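Local coordinates for protein serine acetyltransferase (Neisseria gonorrhoeae, PDB 6WYE) that probably transfers the acetyl group of acetyl-CoA to the hydroxyl of L-serine, giving O-acetyl-L-serine and CoA in the first step from serine to cysteine, at residues F165-H170 and T185-G190; P171-G176 and E191-G196; G204-G209 and N230-G235; G214-P219 and L234-I239. One frame throughout, in Å; residues are numbered along the deposited sequence.

Contact 1 opens where the chain leaves helix 151-165 and closes a loop of 14 residues, laying strand 188-189 beside strand 168-169. Contact 2 crosses it: its segments follow directly on those of contact 1, so the same coil of the left-handed beta-helix is stitched to the next on two successive sides. Further along, contact 3 joins strand 206-208 to strand 232-234, continuing the sheet begun in contact 1. Contact 4 opens within the loop of contact 3 and ends on the same stretch, with Leu-234 and Gly-235 shared. All four contacts reach the neighbourhood of a bound malate, to which Gly-209, Arg-217 and His-218 bond directly.

Contact 1 of 4, residues F165-H170 and T185-G190; sequences FGVDIH and TGFVAG
Thr-185 meets Gly-166 through its backbone, while its side chain points away and OG1 bonds to Lys-131. Next comes Gly-186, whose N donates to Gly-166 O at 2.9 Å. Both glycines have positive phi, a conformation easy for this residue type, and Gly-166 uses it just after helix 151-165 ends. A water donates to both Gly-166 O and Phe-187 O, filling the interval between their direct backbone bonds. Phe-187 O accepts from Asp-168 N at 2.9 Å in an almost straight bond (174°). With CG anti to its own N (chi1 -179°), the Phe-187 ring is carried across to Val-167 and Ile-169: Val-167 CG1 meets its edge in plane, 3.9 Å from CD2, and Ile-169 CG1 lies 3.8 Å from CE2. Branched aliphatic chains suit this buried apolar face. Val-188 pairs with Asp-168 on the other face, where Asp-168 OD1 bonds to Gln-158 and OD2 to His-183 of the second subunit. Ala-189 N donates to Asp-168 O, and Ala-189 O receives His-170 N at 3.0 Å; Ala-189 CB sits beside Ile-169 CG2. Gly-190 ends the run against His-170 CB. Stacked parallel strands of this sort build the left-handed beta-helix of the hexapeptide-repeat transferases, this protein's family.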
loop_
_atom_site.group_PDB
_atom_site.type_symbol
_atom_site.label_atom_id
_atom_site.label_comp_id
_atom_site.label_asym_id
_atom_site.label_seq_id
_atom_site.Cartn_x
_atom_site.Cartn_y
_atom_site.Cartn_z
ATOM N N PHE A 165 16.366 -4.852 -8.074
ATOM C CA PHE A 165 17.773 -5.061 -7.768
ATOM C C PHE A 165 18.710 -4.384 -8.756
ATOM O O PHE A 165 19.911 -4.325 -8.494
ATOM C CB PHE A 165 18.107 -6.563 -7.727
ATOM C CG PHE A 165 17.321 -7.351 -6.694
ATOM C CD1 PHE A 165 16.986 -6.789 -5.472
ATOM C CD2 PHE A 165 16.931 -8.661 -6.954
ATOM C CE1 PHE A 165 16.274 -7.512 -4.525
ATOM C CE2 PHE A 165 16.221 -9.390 -6.016
ATOM C CZ PHE A 165 15.898 -8.817 -4.787
ATOM N N GLY A 166 18.200 -3.846 -9.863
ATOM C CA GLY A 166 19.098 -3.326 -10.872
ATOM C C GLY A 166 19.941 -4.403 -11.520
ATOM O O GLY A 166 21.005 -4.106 -12.053
ATOM N N VAL A 167 19.472 -5.650 -11.497
ATOM C CA VAL A 167 20.214 -6.808 -11.984
ATOM C C VAL A 167 19.356 -7.516 -13.024
ATOM O O VAL A 167 18.187 -7.816 -12.766
ATOM C CB VAL A 167 20.572 -7.772 -10.838
ATOM C CG1 VAL A 167 21.122 -9.068 -11.409
ATOM C CG2 VAL A 167 21.585 -7.151 -9.870
ATOM N N ASP A 168 19.930 -7.793 -14.191
ATOM C CA ASP A 168 19.186 -8.446 -15.265
ATOM C C ASP A 168 19.865 -9.778 -15.563
ATOM O O ASP A 168 20.904 -9.814 -16.225
ATOM C CB ASP A 168 19.114 -7.543 -16.505
ATOM C CG ASP A 168 18.218 -8.105 -17.590
ATOM O OD1 ASP A 168 17.926 -9.320 -17.566
ATOM O OD2 ASP A 168 17.792 -7.333 -18.478
ATOM N N ILE A 169 19.285 -10.872 -15.079
ATOM C CA ILE A 169 19.780 -12.211 -15.373
ATOM C C ILE A 169 18.664 -12.990 -16.070
ATOM O O ILE A 169 17.577 -13.171 -15.508
ATOM C CB ILE A 169 20.252 -12.941 -14.107
ATOM C CG1 ILE A 169 21.326 -12.126 -13.370
ATOM C CG2 ILE A 169 20.769 -14.344 -14.458
ATOM C CD1 ILE A 169 21.564 -12.623 -11.942
ATOM N N HIS A 170 18.943 -13.461 -17.279
ATOM C CA HIS A 170 17.979 -14.272 -18.007
ATOM C C HIS A 170 17.710 -15.572 -17.252
ATOM O O HIS A 170 18.642 -16.186 -16.738
ATOM C CB HIS A 170 18.512 -14.586 -19.410
ATOM C CG HIS A 170 17.474 -15.145 -20.329
ATOM N ND1 HIS A 170 17.070 -16.462 -20.280
ATOM C CD2 HIS A 170 16.725 -14.555 -21.295
ATOM C CE1 HIS A 170 16.124 -16.663 -21.185
ATOM N NE2 HIS A 170 15.898 -15.523 -21.816
ATOM N N THR A 185 24.645 -3.542 -8.702
ATOM C CA THR A 185 23.970 -2.648 -9.644
ATOM C C THR A 185 24.557 -2.750 -11.045
ATOM O O THR A 185 25.763 -2.589 -11.240
ATOM C CB THR A 185 24.072 -1.206 -9.169
ATOM O OG1 THR A 185 23.775 -1.152 -7.764
ATOM C CG2 THR A 185 23.077 -0.338 -9.935
ATOM N N GLY A 186 23.696 -3.002 -12.022
ATOM C CA GLY A 186 24.133 -3.030 -13.407
ATOM C C GLY A 186 24.604 -4.374 -13.920
ATOM O O GLY A 186 25.001 -4.462 -15.086
ATOM N N PHE A 187 24.598 -5.418 -13.090
ATOM C CA PHE A 187 24.999 -6.740 -13.559
ATOM C C PHE A 187 24.004 -7.272 -14.576
ATOM O O PHE A 187 22.786 -7.145 -14.415
ATOM C CB PHE A 187 25.115 -7.724 -12.389
ATOM C CG PHE A 187 25.540 -9.109 -12.802
ATOM C CD1 PHE A 187 26.806 -9.329 -13.346
ATOM C CD2 PHE A 187 24.690 -10.196 -12.633
ATOM C CE1 PHE A 187 27.220 -10.607 -13.718
ATOM C CE2 PHE A 187 25.095 -11.483 -13.013
ATOM C CZ PHE A 187 26.370 -11.684 -13.564
ATOM N N VAL A 188 24.533 -7.852 -15.649
ATOM C CA VAL A 188 23.724 -8.413 -16.719
ATOM C C VAL A 188 24.338 -9.754 -17.086
ATOM O O VAL A 188 25.550 -9.842 -17.289
ATOM C CB VAL A 188 23.676 -7.486 -17.952
ATOM C CG1 VAL A 188 23.121 -8.224 -19.153
ATOM C CG2 VAL A 188 22.847 -6.244 -17.681
ATOM N N ALA A 189 23.514 -10.795 -17.158
ATOM C CA ALA A 189 23.961 -12.093 -17.648
ATOM C C ALA A 189 22.856 -12.630 -18.537
ATOM O O ALA A 189 21.705 -12.721 -18.100
ATOM C CB ALA A 189 24.260 -13.069 -16.491
ATOM N N GLY A 190 23.195 -12.974 -19.782
ATOM C CA GLY A 190 22.201 -13.302 -20.783
ATOM C C GLY A 190 21.856 -14.783 -20.865
ATOM O O GLY A 190 22.346 -15.615 -20.102
HETATM O O HOH W 1 21.303 -4.514 -14.795
HETATM O O HOH W 2 19.842 -10.719 -19.221
#

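Contact 2 of 4, residues P171-G176 and E191-G196; sequences PAARLG and ETAVLG
Leu-195 N donates to Arg-174 O at 2.7 Å, and with the glycines that follow it marks the tight part of this contact. Gly-176 N makes a weak, bent bond to Leu-195 O. Gly-176, without a side chain, brings its CA to 3.2 Å from Gly-196 O, an approach suited to glycine. On the covered face the two leucines run together in ordinary apolar packing, with CD1 of Leu-175 4.0 Å from CD1 of Leu-195. Leucine fits here because its forked end offers methyls both to its neighbour and to the surroundings: Leu-175 also touches Ile-136 and His-139 of helix 131-147, and Leu-195 reaches on to Leu-207.

The opposite face is looser and open to solvent. There Arg-174 runs beside Val-194, and a bend at chi3 (48°) turns its guanidinium back so that one face lies over Val-194 CG2, 3.5 Å from NH1. The flat cation thus shields an aliphatic branch while remaining exposed itself. Arg-174 N donates to Ala-193 O at 3.1 Å. At the turn, Ala-172 CB packs against the backbone O and CG of Glu-191; alanine is small enough for this close corner.

Extended beyond CG, the Glu-191 side chain carries OE1 to a salt bridge with Arg-217, while Thr-192 OG1 bonds to His-218 ND1. This polar corner is thus second shell to the two side chains that grip malate, and probably orients them.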
loop_
_atom_site.group_PDB
_atom_site.type_symbol
_atom_site.label_atom_id
_atom_site.label_comp_id
_atom_site.label_asym_id
_atom_site.label_seq_id
_atom_site.Cartn_x
_atom_site.Cartn_y
_atom_site.Cartn_z
ATOM N N PRO A 171 16.456 -16.022 -17.168
ATOM C CA PRO A 171 16.162 -17.243 -16.388
ATOM C C PRO A 171 16.929 -18.470 -16.839
ATOM O O PRO A 171 17.108 -19.402 -16.034
ATOM C CB PRO A 171 14.648 -17.438 -16.592
ATOM C CG PRO A 171 14.148 -16.141 -17.025
ATOM C CD PRO A 171 15.245 -15.467 -17.788
ATOM N N ALA A 172 17.379 -18.511 -18.099
ATOM C CA ALA A 172 18.119 -19.650 -18.618
ATOM C C ALA A 172 19.598 -19.635 -18.243
ATOM O O ALA A 172 20.272 -20.656 -18.418
ATOM C CB ALA A 172 17.963 -19.719 -20.144
ATOM N N ALA A 173 20.120 -18.529 -17.716
ATOM C CA ALA A 173 21.517 -18.493 -17.310
ATOM C C ALA A 173 21.771 -19.514 -16.202
ATOM O O ALA A 173 20.916 -19.744 -15.337
ATOM C CB ALA A 173 21.897 -17.092 -16.828
ATOM N N ARG A 174 22.954 -20.121 -16.234
ATOM C CA ARG A 174 23.330 -21.194 -15.313
ATOM C C ARG A 174 24.444 -20.717 -14.386
ATOM O O ARG A 174 25.513 -20.314 -14.852
ATOM C CB ARG A 174 23.772 -22.436 -16.093
ATOM C CG ARG A 174 22.609 -23.285 -16.637
ATOM C CD ARG A 174 23.045 -24.183 -17.793
ATOM N NE ARG A 174 24.273 -24.929 -17.500
ATOM C CZ ARG A 174 25.169 -25.280 -18.423
ATOM N NH1 ARG A 174 24.980 -24.954 -19.700
ATOM N NH2 ARG A 174 26.255 -25.955 -18.074
ATOM N N LEU A 175 24.199 -20.782 -13.078
ATOM C CA LEU A 175 25.097 -20.222 -12.072
ATOM C C LEU A 175 25.546 -21.309 -11.105
ATOM O O LEU A 175 24.705 -21.995 -10.511
ATOM C CB LEU A 175 24.404 -19.099 -11.288
ATOM C CG LEU A 175 24.561 -17.649 -11.768
ATOM C CD1 LEU A 175 24.308 -17.522 -13.249
ATOM C CD2 LEU A 175 23.620 -16.732 -10.999
ATOM N N GLY A 176 26.859 -21.442 -10.922
ATOM C CA GLY A 176 27.413 -22.362 -9.945
ATOM C C GLY A 176 27.292 -21.814 -8.531
ATOM O O GLY A 176 26.635 -20.806 -8.282
ATOM N N GLU A 191 21.052 -15.111 -21.887
ATOM C CA GLU A 191 20.308 -16.371 -21.930
ATOM C C GLU A 191 21.219 -17.594 -21.857
ATOM O O GLU A 191 20.877 -18.583 -21.198
ATOM C CB GLU A 191 19.462 -16.433 -23.211
ATOM C CG GLU A 191 18.799 -17.804 -23.484
ATOM C CD GLU A 191 17.920 -17.819 -24.745
ATOM O OE1 GLU A 191 18.081 -16.921 -25.591
ATOM O OE2 GLU A 191 17.060 -18.719 -24.886
ATOM N N THR A 192 22.370 -17.560 -22.540
ATOM C CA THR A 192 23.249 -18.722 -22.632
ATOM C C THR A 192 24.510 -18.568 -21.791
ATOM O O THR A 192 25.466 -19.324 -21.973
ATOM C CB THR A 192 23.629 -19.003 -24.088
ATOM O OG1 THR A 192 24.431 -17.933 -24.597
ATOM C CG2 THR A 192 22.387 -19.151 -24.950
ATOM N N ALA A 193 24.528 -17.618 -20.863
ATOM C CA ALA A 193 25.672 -17.452 -19.975
ATOM C C ALA A 193 25.765 -18.619 -18.997
ATOM O O ALA A 193 24.750 -19.147 -18.533
ATOM C CB ALA A 193 25.556 -16.141 -19.200
ATOM N N VAL A 194 26.992 -19.029 -18.695
ATOM C CA VAL A 194 27.243 -20.100 -17.742
ATOM C C VAL A 194 28.324 -19.639 -16.783
ATOM O O VAL A 194 29.380 -19.170 -17.214
ATOM C CB VAL A 194 27.673 -21.415 -18.420
ATOM C CG1 VAL A 194 27.923 -22.482 -17.353
ATOM C CG2 VAL A 194 26.624 -21.885 -19.412
ATOM N N LEU A 195 28.060 -19.764 -15.488
ATOM C CA LEU A 195 29.037 -19.433 -14.461
ATOM C C LEU A 195 29.358 -20.687 -13.662
ATOM O O LEU A 195 28.443 -21.360 -13.175
ATOM C CB LEU A 195 28.517 -18.347 -13.521
ATOM C CG LEU A 195 28.720 -16.904 -13.960
ATOM C CD1 LEU A 195 27.708 -16.599 -15.041
ATOM C CD2 LEU A 195 28.524 -16.015 -12.746
ATOM N N GLY A 196 30.653 -20.984 -13.522
ATOM C CA GLY A 196 31.126 -22.081 -12.699
ATOM C C GLY A 196 31.032 -21.749 -11.223
ATOM O O GLY A 196 30.170 -20.974 -10.795
HETATM O O HOH W 3 22.853 -20.875 -19.693
#

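Contact 3 of 4, residues G204-G209 and N230-G235; sequences GVTLGG and NASILG. With LMR ((2S)-2-hydroxybutanedioic acid), chain I.
Thr-206 and Ser-232 stand side by side on one face of the sheet with matching first torsions: in each the hydroxyl lies anti to the carbonyl carbon (chi1 -57° and -67°), which turns both oxygens toward one water. That water accepts from Thr-206 OG1 at 2.6 Å and from Ser-232 OG at 2.7 Å, and donates to Gly-204 O and Ala-231 O, so four bonds hold it. Thr-206 OG1 is further bonded to His-203 of the second subunit, consistent with a hydroxyl at a buried position.

On the other face Leu-207 and Ile-233 run alongside each other, and Leu-207 CD2 meets Ile-233 CD1 at 3.9 Å. Val-205 and Ala-231 continue this apolar side. With CG of Leu-234 anti to its carbonyl carbon (chi1 -54°), the chain end comes nearer and CD2 lies 3.9 Å from Gly-208 CA, a close approach that bare glycine allows. Asn-230 swings its end back, bringing OD1 near Gly-204 CA, where glycine suits because it has no CB to collide with it; OD1 also makes a weak hydrogen bond to Asn-230 ND2 of the second subunit.

Alternate backbone bonds join the strands: Thr-206 N to Ala-231 O, Ile-233 N to Thr-206 O at 2.8 Å, Gly-208 N to Ile-233 O, and Gly-235 N to Gly-208 O. Just beyond, Gly-209 N donates to malate O4B at 3.0 Å.

Strand 206-208 lies between strands 188-189 and 232-234, and strand 250-251 flanks the latter. Inside the coil, Leu-207 and Ile-233 touch Ile-227, and Ile-233 also reaches Ile-245.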
loop_
_atom_site.group_PDB
_atom_site.type_symbol
_atom_site.label_atom_id
_atom_site.label_comp_id
_atom_site.label_asym_id
_atom_site.label_seq_id
_atom_site.Cartn_x
_atom_site.Cartn_y
_atom_site.Cartn_z
ATOM N N GLY A 204 28.102 -3.789 -12.166
ATOM C CA GLY A 204 28.286 -3.279 -13.518
ATOM C C GLY A 204 28.866 -4.254 -14.529
ATOM O O GLY A 204 29.089 -3.863 -15.690
ATOM N N VAL A 205 29.090 -5.507 -14.147
ATOM C CA VAL A 205 29.690 -6.483 -15.050
ATOM C C VAL A 205 28.642 -7.009 -16.022
ATOM O O VAL A 205 27.486 -7.244 -15.660
ATOM C CB VAL A 205 30.348 -7.619 -14.252
ATOM C CG1 VAL A 205 30.624 -8.839 -15.139
ATOM C CG2 VAL A 205 31.637 -7.128 -13.643
ATOM N N THR A 206 29.051 -7.203 -17.273
ATOM C CA THR A 206 28.178 -7.719 -18.315
ATOM C C THR A 206 28.706 -9.053 -18.812
ATOM O O THR A 206 29.857 -9.136 -19.250
ATOM C CB THR A 206 28.089 -6.740 -19.484
ATOM O OG1 THR A 206 27.637 -5.471 -19.004
ATOM C CG2 THR A 206 27.128 -7.278 -20.535
ATOM N N LEU A 207 27.870 -10.091 -18.726
ATOM C CA LEU A 207 28.094 -11.346 -19.443
ATOM C C LEU A 207 27.107 -11.347 -20.601
ATOM O O LEU A 207 26.006 -11.898 -20.528
ATOM C CB LEU A 207 27.925 -12.543 -18.513
ATOM C CG LEU A 207 28.726 -12.326 -17.218
ATOM C CD1 LEU A 207 28.482 -13.424 -16.222
ATOM C CD2 LEU A 207 30.228 -12.175 -17.483
ATOM N N GLY A 208 27.510 -10.682 -21.686
ATOM C CA GLY A 208 26.600 -10.261 -22.723
ATOM C C GLY A 208 26.747 -11.078 -23.999
ATOM O O GLY A 208 27.722 -11.799 -24.215
ATOM N N GLY A 209 25.727 -10.944 -24.847
ATOM C CA GLY A 209 25.661 -11.654 -26.102
ATOM C C GLY A 209 26.195 -10.841 -27.264
ATOM O O GLY A 209 26.590 -9.683 -27.132
ATOM N N ASN A 230 32.455 -3.083 -13.750
ATOM C CA ASN A 230 32.098 -2.553 -15.062
ATOM C C ASN A 230 32.878 -3.204 -16.206
ATOM O O ASN A 230 32.996 -2.616 -17.280
ATOM C CB ASN A 230 32.246 -1.032 -15.114
ATOM C CG ASN A 230 30.939 -0.325 -14.801
ATOM O OD1 ASN A 230 29.862 -0.842 -15.103
ATOM N ND2 ASN A 230 31.023 0.842 -14.177
ATOM N N ALA A 231 33.419 -4.403 -15.996
ATOM C CA ALA A 231 33.973 -5.170 -17.105
ATOM C C ALA A 231 32.844 -5.724 -17.965
ATOM O O ALA A 231 31.735 -5.986 -17.478
ATOM C CB ALA A 231 34.842 -6.321 -16.589
ATOM N N SER A 232 33.130 -5.897 -19.259
ATOM C CA SER A 232 32.197 -6.506 -20.201
ATOM C C SER A 232 32.837 -7.713 -20.868
ATOM O O SER A 232 33.963 -7.632 -21.371
ATOM C CB SER A 232 31.770 -5.515 -21.276
ATOM O OG SER A 232 30.995 -4.477 -20.714
ATOM N N ILE A 233 32.112 -8.822 -20.891
ATOM C CA ILE A 233 32.564 -10.056 -21.519
ATOM C C ILE A 233 31.484 -10.433 -22.514
ATOM O O ILE A 233 30.345 -10.713 -22.113
ATOM C CB ILE A 233 32.811 -11.163 -20.485
ATOM C CG1 ILE A 233 33.676 -10.618 -19.344
ATOM C CG2 ILE A 233 33.487 -12.371 -21.121
ATOM C CD1 ILE A 233 33.996 -11.623 -18.254
ATOM N N LEU A 234 31.817 -10.399 -23.808
ATOM C CA LEU A 234 30.830 -10.419 -24.877
ATOM C C LEU A 234 31.060 -11.589 -25.829
ATOM O O LEU A 234 32.188 -11.835 -26.267
ATOM C CB LEU A 234 30.873 -9.099 -25.676
ATOM C CG LEU A 234 30.723 -7.835 -24.821
ATOM C CD1 LEU A 234 30.782 -6.589 -25.679
ATOM C CD2 LEU A 234 29.414 -7.911 -24.036
ATOM N N GLY A 235 29.977 -12.280 -26.177
ATOM C CA GLY A 235 30.048 -13.357 -27.141
ATOM C C GLY A 235 30.204 -14.729 -26.508
ATOM O O GLY A 235 30.314 -14.905 -25.286
HETATM C C1 LMR I . 20.980 -11.518 -26.523
HETATM O O1A LMR I . 21.952 -11.881 -27.112
HETATM O O1B LMR I . 20.153 -12.257 -26.080
HETATM C C2 LMR I . 20.803 -10.007 -26.321
HETATM O O2 LMR I . 19.689 -9.698 -25.522
HETATM C C3 LMR I . 22.069 -9.373 -25.736
HETATM C C4 LMR I . 22.409 -9.945 -24.372
HETATM O O4A LMR I . 21.726 -10.811 -23.930
HETATM O O4B LMR I . 23.332 -9.489 -23.780
HETATM O O HOH W 4 29.641 -3.955 -18.448
#

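Contact 4 of 4, residues G214-P219 and L234-I239; sequences GGDRHP and LGNIRI. With LMR ((2S)-2-hydroxybutanedioic acid), chain I.
Asn-236 turns its amide 76° against the carboxylate plane of Asp-216, so the two groups do not stack; Asn-236 ND2 lies 3.7 Å from Asp-216 CB, and Asp-216 OD2 forms a salt bridge with Lys-220. They meet at a corner of the left-handed beta-helix, beside a pocket completed by Asp-117, Asp-182 and His-183 of the second subunit. One face of the Arg-217 guanidinium carries His-218 CE1, while its edge grips malate: NE bonds to O1A and NH2 to O1B, each at 2.8 Å. NH1 donates at the edge to Gly-215 O, fixing the group's rotation, and NH2 also pairs with Glu-191. The His-218 ring uses its own edge, NE2 donating to malate O4A at 2.9 Å, nearly straight (173°), with ND1 held by Thr-192 OG1. Arginine suits a carboxylate because two parallel N-H groups match its two oxygens.

Asn-236 centres an inverse gamma turn. No hydrogen bond joins the two segments. Pro-219 N lies 3.0 Å from Gly-235 O with no hydrogen to share, so this is packing only; proline suits the place by its rigid ring, whose CD and CG lie against that carbonyl. Beside it, Pro-219 CA makes a CA-H...O approach to Ile-237 O at 3.2 Å.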
loop_
_atom_site.group_PDB
_atom_site.type_symbol
_atom_site.label_atom_id
_atom_site.label_comp_id
_atom_site.label_asym_id
_atom_site.label_seq_id
_atom_site.Cartn_x
_atom_site.Cartn_y
_atom_site.Cartn_z
ATOM N N GLY A 214 19.860 -16.783 -32.459
ATOM C CA GLY A 214 19.815 -17.653 -31.303
ATOM C C GLY A 214 21.023 -18.570 -31.229
ATOM O O GLY A 214 21.976 -18.480 -32.003
ATOM N N GLY A 215 20.988 -19.461 -30.242
ATOM C CA GLY A 215 22.116 -20.336 -29.986
ATOM C C GLY A 215 23.102 -19.723 -29.017
ATOM O O GLY A 215 22.978 -18.569 -28.591
ATOM N N ASP A 216 24.108 -20.530 -28.668
ATOM C CA ASP A 216 25.153 -20.153 -27.722
ATOM C C ASP A 216 25.813 -18.854 -28.150
ATOM O O ASP A 216 26.416 -18.784 -29.223
ATOM C CB ASP A 216 26.211 -21.263 -27.631
ATOM C CG ASP A 216 26.014 -22.171 -26.435
ATOM O OD1 ASP A 216 24.898 -22.183 -25.874
ATOM O OD2 ASP A 216 26.981 -22.873 -26.046
ATOM N N ARG A 217 25.717 -17.826 -27.293
ATOM C CA ARG A 217 26.234 -16.516 -27.675
ATOM C C ARG A 217 26.679 -15.667 -26.488
ATOM O O ARG A 217 26.916 -14.467 -26.678
ATOM C CB ARG A 217 25.173 -15.745 -28.484
ATOM C CG ARG A 217 23.916 -15.432 -27.690
ATOM C CD ARG A 217 22.780 -14.945 -28.592
ATOM N NE ARG A 217 21.635 -14.545 -27.787
ATOM C CZ ARG A 217 20.706 -15.383 -27.338
ATOM N NH1 ARG A 217 20.774 -16.678 -27.616
ATOM N NH2 ARG A 217 19.703 -14.928 -26.603
ATOM N N HIS A 218 26.755 -16.221 -25.281
ATOM C CA HIS A 218 27.187 -15.545 -24.066
ATOM C C HIS A 218 28.387 -16.265 -23.456
ATOM O O HIS A 218 28.631 -17.440 -23.755
ATOM C CB HIS A 218 26.046 -15.483 -23.040
ATOM C CG HIS A 218 24.844 -14.722 -23.515
ATOM N ND1 HIS A 218 23.816 -15.313 -24.224
ATOM C CD2 HIS A 218 24.499 -13.420 -23.365
ATOM C CE1 HIS A 218 22.887 -14.408 -24.487
ATOM N NE2 HIS A 218 23.279 -13.249 -23.983
ATOM N N PRO A 219 29.159 -15.588 -22.602
ATOM C CA PRO A 219 30.378 -16.197 -22.057
ATOM C C PRO A 219 30.085 -17.376 -21.147
ATOM O O PRO A 219 29.009 -17.511 -20.559
ATOM C CB PRO A 219 31.035 -15.059 -21.265
ATOM C CG PRO A 219 30.421 -13.821 -21.804
ATOM C CD PRO A 219 29.043 -14.165 -22.238
ATOM N N LEU A 234 31.817 -10.399 -23.808
ATOM C CA LEU A 234 30.830 -10.419 -24.877
ATOM C C LEU A 234 31.060 -11.589 -25.829
ATOM O O LEU A 234 32.188 -11.835 -26.267
ATOM C CB LEU A 234 30.873 -9.099 -25.676
ATOM C CG LEU A 234 30.723 -7.835 -24.821
ATOM C CD1 LEU A 234 30.782 -6.589 -25.679
ATOM C CD2 LEU A 234 29.414 -7.911 -24.036
ATOM N N GLY A 235 29.977 -12.280 -26.177
ATOM C CA GLY A 235 30.048 -13.357 -27.141
ATOM C C GLY A 235 30.204 -14.729 -26.508
ATOM O O GLY A 235 30.314 -14.905 -25.286
ATOM N N ASN A 236 30.184 -15.732 -27.389
ATOM C CA ASN A 236 30.307 -17.141 -27.013
ATOM C C ASN A 236 31.781 -17.476 -26.787
ATOM O O ASN A 236 32.421 -18.188 -27.560
ATOM C CB ASN A 236 29.699 -18.026 -28.097
ATOM C CG ASN A 236 29.671 -19.500 -27.711
ATOM O OD1 ASN A 236 29.715 -19.853 -26.530
ATOM N ND2 ASN A 236 29.595 -20.365 -28.711
ATOM N N ILE A 237 32.328 -16.927 -25.709
ATOM C CA ILE A 237 33.734 -17.109 -25.395
ATOM C C ILE A 237 33.877 -17.773 -24.029
ATOM O O ILE A 237 32.952 -17.790 -23.210
ATOM C CB ILE A 237 34.505 -15.773 -25.461
ATOM C CG1 ILE A 237 34.005 -14.804 -24.391
ATOM C CG2 ILE A 237 34.349 -15.149 -26.861
ATOM C CD1 ILE A 237 34.722 -13.473 -24.412
ATOM N N ARG A 238 35.052 -18.354 -23.807
ATOM C CA ARG A 238 35.374 -19.073 -22.585
ATOM C C ARG A 238 36.401 -18.288 -21.782
ATOM O O ARG A 238 37.413 -17.835 -22.323
ATOM C CB ARG A 238 35.909 -20.478 -22.892
ATOM N N ILE A 239 36.147 -18.140 -20.492
ATOM C CA ILE A 239 37.107 -17.559 -19.564
ATOM C C ILE A 239 37.634 -18.712 -18.725
ATOM O O ILE A 239 36.875 -19.327 -17.964
ATOM C CB ILE A 239 36.472 -16.465 -18.694
ATOM C CG1 ILE A 239 35.849 -15.370 -19.575
ATOM C CG2 ILE A 239 37.474 -15.923 -17.684
ATOM C CD1 ILE A 239 36.836 -14.547 -20.380
HETATM C C1 LMR I . 20.980 -11.518 -26.523
HETATM O O1A LMR I . 21.952 -11.881 -27.112
HETATM O O1B LMR I . 20.153 -12.257 -26.080
HETATM C C2 LMR I . 20.803 -10.007 -26.321
HETATM O O2 LMR I . 19.689 -9.698 -25.522
HETATM C C3 LMR I . 22.069 -9.373 -25.736
HETATM C C4 LMR I . 22.409 -9.945 -24.372
HETATM O O4A LMR I . 21.726 -10.811 -23.930
HETATM O O4B LMR I . 23.332 -9.489 -23.780
#